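Local coordinates for uncharacterized conserved protein of COG5135 (Nostoc punctiforme, PDB 2I51) that binds flavin mononucleotide and is related to pyridoxamine 5'-phosphate oxidases, though its own reaction and substrate remain uncharacterized, at residues 6-11 with 46-51. Residues are numbered along the deposited sequence; the frame is centred on the assembly and turned at random. Where two conformers were deposited one is given.
Sequences PWRGAI and RGFLED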
ATOM      1  N   PRO A   6      10.804  15.477  13.450  1.00 16.77           N
ATOM      2  CA  PRO A   6      11.579  16.220  12.464  1.00 17.79           C
ATOM      3  C   PRO A   6      11.141  16.057  11.022  1.00 16.35           C
ATOM      4  O   PRO A   6      11.600  16.792  10.162  1.00 18.15           O
ATOM      5  CB  PRO A   6      12.996  15.648  12.658  1.00 18.98           C
ATOM      6  CG  PRO A   6      12.797  14.318  13.217  1.00 20.71           C
ATOM      7  CD  PRO A   6      11.647  14.496  14.163  1.00 19.33           C
ATOM      8  N   TRP A   7      10.261  15.103  10.763  1.00 15.29           N
ATOM      9  CA  TRP A   7       9.690  14.862   9.449  1.00 14.25           C
ATOM     10  C   TRP A   7       8.340  15.541   9.280  1.00 14.16           C
ATOM     11  O   TRP A   7       7.747  15.477   8.191  1.00 14.66           O
ATOM     12  CB  TRP A   7       9.539  13.347   9.139  1.00 14.79           C
ATOM     13  CG  TRP A   7       9.016  12.540  10.304  1.00 14.87           C
ATOM     14  CD1 TRP A   7       9.760  11.827  11.173  1.00 15.85           C
ATOM     15  CD2 TRP A   7       7.649  12.417  10.749  1.00 15.27           C
ATOM     16  NE1 TRP A   7       8.969  11.268  12.120  1.00 15.33           N
ATOM     17  CE2 TRP A   7       7.666  11.602  11.906  1.00 14.61           C
ATOM     18  CE3 TRP A   7       6.418  12.879  10.275  1.00 15.97           C
ATOM     19  CZ2 TRP A   7       6.492  11.256  12.592  1.00 16.43           C
ATOM     20  CZ3 TRP A   7       5.264  12.568  10.960  1.00 16.80           C
ATOM     21  CH2 TRP A   7       5.312  11.760  12.129  1.00 15.69           C
ATOM     22  N   ARG A   8       7.873  16.247  10.313  1.00 13.42           N
ATOM     23  CA  ARG A   8       6.570  16.885  10.214  1.00 12.19           C
ATOM     24  C   ARG A   8       6.548  18.013   9.182  1.00 13.31           C
ATOM     25  O   ARG A   8       5.548  18.171   8.465  1.00 14.64           O
ATOM     26  CB  ARG A   8       6.069  17.389  11.564  1.00 13.74           C
ATOM     27  CG  ARG A   8       5.621  16.285  12.482  1.00 14.12           C
ATOM     28  CD  ARG A   8       4.290  15.752  12.149  1.00 15.16           C
ATOM     29  NE  ARG A   8       3.146  16.676  12.244  1.00 13.37           N
ATOM     30  CZ  ARG A   8       2.426  16.860  13.349  1.00 14.22           C
ATOM     31  NH1 ARG A   8       2.754  16.268  14.485  1.00 15.51           N
ATOM     32  NH2 ARG A   8       1.350  17.636  13.330  1.00 17.69           N
ATOM     33  N   GLY A   9       7.619  18.778   9.089  1.00 12.49           N
ATOM     34  CA  GLY A   9       7.686  19.800   8.072  1.00 13.55           C
ATOM     35  C   GLY A   9       7.637  19.254   6.665  1.00 14.01           C
ATOM     36  O   GLY A   9       6.963  19.822   5.786  1.00 14.86           O
ATOM     37  N   ALA A  10       8.305  18.120   6.451  1.00 14.88           N
ATOM     38  CA  ALA A  10       8.317  17.465   5.140  1.00 14.54           C
ATOM     39  C   ALA A  10       6.902  17.054   4.765  1.00 12.66           C
ATOM     40  O   ALA A  10       6.439  17.229   3.599  1.00 13.24           O
ATOM     41  CB  ALA A  10       9.284  16.251   5.127  1.00 17.42           C
ATOM     42  N   ILE A  11       6.188  16.447   5.711  1.00 12.84           N
ATOM     43  CA  ILE A  11       4.807  16.056   5.475  0.50 11.83           C
ATOM     44  C   ILE A  11       3.931  17.273   5.159  1.00 13.99           C
ATOM     45  O   ILE A  11       3.102  17.245   4.263  1.00 14.54           O
ATOM     46  CB  ILE A  11       4.192  15.281   6.702  0.50 11.81           C
ATOM     47  CG1 ILE A  11       4.754  13.843   6.657  0.50 13.37           C
ATOM     48  CG2 ILE A  11       2.628  15.266   6.669  0.50  9.96           C
ATOM     49  CD1 ILE A  11       4.149  12.970   5.592  0.50 11.74           C
ATOM     50  N   ARG A  46      -6.647  11.460   8.070  1.00 14.89           N
ATOM     51  CA  ARG A  46      -7.552  12.405   8.724  0.50 16.15           C
ATOM     52  C   ARG A  46      -6.836  13.345   9.686  1.00 18.59           C
ATOM     53  O   ARG A  46      -7.388  13.717  10.735  1.00 17.82           O
ATOM     54  CB  ARG A  46      -8.661  11.636   9.433  0.50 15.91           C
ATOM     55  CG  ARG A  46      -9.328  10.625   8.499  0.50 21.59           C
ATOM     56  CD  ARG A  46     -10.765  10.433   8.725  0.50 22.23           C
ATOM     57  NE  ARG A  46     -11.463   9.752   7.628  0.50 13.34           N
ATOM     58  CZ  ARG A  46     -12.417  10.323   6.875  0.50 13.00           C
ATOM     59  NH1 ARG A  46     -12.735  11.592   7.030  0.50 16.65           N
ATOM     60  NH2 ARG A  46     -13.017   9.643   5.914  0.50 20.19           N
ATOM     61  N   GLY A  47      -5.598  13.724   9.367  1.00 16.15           N
ATOM     62  CA  GLY A  47      -4.845  14.655  10.168  1.00 15.71           C
ATOM     63  C   GLY A  47      -4.062  14.012  11.294  1.00 15.83           C
ATOM     64  O   GLY A  47      -4.191  12.837  11.575  1.00 18.95           O
ATOM     65  N   PHE A  48      -3.209  14.792  11.932  1.00 15.48           N
ATOM     66  CA  PHE A  48      -2.564  14.408  13.170  1.00 14.10           C
ATOM     67  C   PHE A  48      -3.442  14.686  14.383  1.00 16.79           C
ATOM     68  O   PHE A  48      -4.178  15.666  14.417  1.00 18.39           O
ATOM     69  CB  PHE A  48      -1.258  15.169  13.298  1.00 15.69           C
ATOM     70  CG  PHE A  48      -0.218  14.734  12.257  1.00 15.01           C
ATOM     71  CD1 PHE A  48       0.616  13.650  12.491  1.00 16.88           C
ATOM     72  CD2 PHE A  48      -0.142  15.393  11.039  1.00 15.59           C
ATOM     73  CE1 PHE A  48       1.549  13.236  11.520  1.00 17.41           C
ATOM     74  CE2 PHE A  48       0.756  14.963  10.066  1.00 16.24           C
ATOM     75  CZ  PHE A  48       1.564  13.884  10.303  1.00 15.51           C
ATOM     76  N   LEU A  49      -3.274  13.847  15.392  1.00 17.06           N
ATOM     77  CA  LEU A  49      -3.954  14.032  16.657  1.00 16.49           C
ATOM     78  C   LEU A  49      -3.269  15.195  17.323  1.00 17.25           C
ATOM     79  O   LEU A  49      -2.052  15.254  17.405  1.00 16.66           O
ATOM     80  CB  LEU A  49      -3.837  12.774  17.492  1.00 16.02           C
ATOM     81  CG  LEU A  49      -4.433  12.835  18.871  1.00 18.34           C
ATOM     82  CD1 LEU A  49      -5.961  13.090  18.782  1.00 21.93           C
ATOM     83  CD2 LEU A  49      -4.086  11.534  19.571  1.00 19.75           C
ATOM     84  N   GLU A  50      -4.057  16.109  17.859  1.00 18.79           N
ATOM     85  CA  GLU A  50      -3.524  17.350  18.395  0.50 20.70           C
ATOM     86  C   GLU A  50      -2.504  17.082  19.496  1.00 20.20           C
ATOM     87  O   GLU A  50      -2.662  16.153  20.326  1.00 19.58           O
ATOM     88  CB  GLU A  50      -4.648  18.243  18.904  0.50 22.96           C
ATOM     89  CG  GLU A  50      -5.499  17.584  19.942  0.50 21.42           C
ATOM     90  N   ASP A  51      -1.437  17.877  19.483  1.00 21.46           N
ATOM     91  CA  ASP A  51      -0.362  17.757  20.416  1.00 24.58           C
ATOM     92  C   ASP A  51       0.392  16.443  20.404  1.00 20.32           C
ATOM     93  O   ASP A  51       1.093  16.100  21.368  1.00 22.68           O
ATOM     94  CB  ASP A  51      -0.835  18.086  21.833  1.00 26.61           C
ATOM     95  CG  ASP A  51      -0.282  19.410  22.296  1.00 43.68           C
ATOM     96  OD1 ASP A  51      -0.469  20.425  21.563  1.00 47.70           O
ATOM     97  OD2 ASP A  51       0.386  19.410  23.351  1.00 59.24           O
TER
HETATM   98  O   HOH W   1      -0.275  17.550  15.769  1.00 19.71           O
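Arg8 lays its guanidinium flat over one face of the Phe48 ring, in a cation-pi stack with the two planes 14° apart and CZ of Arg8 3.7 Å from the ring centroid. The arginine chain bends at chi2 (-78°) to bring CD over the same face, 4.0 Å from the centroid of Phe48 in a CH-pi contact, and a second bend at chi3 lays the guanidinium across the ring. Apolar contacts gather round the far end of the phenyl ring: CZ3 of Trp7 meets CE1 of Phe48 at 3.8 Å, the phenyl carbon lying at the edge of the indole, while CG2 of Ile11 abuts the Phe48 ring edge at CE2, 3.9 Å away. One water links the segments: NH2 of Arg8 donates to it, and it bonds weakly to Leu49 O. NH1 is held by Asn53 OD1 and Thr52 O, just beyond 46-51, which would limit rotation of the guanidinium. Without the phenyl ring, as with a serine in place of Phe48, the guanidinium is likely to lose its aromatic platform and a gap to open beside Trp7 and Ile11. Some 13 Å from the flavin mononucleotide (nearest Ile11 side-chain atom), the contact joins helix 8-17, packed on strand 86-97 of the family's antiparallel sheet, to the loop between strands 38-44 and 55-60.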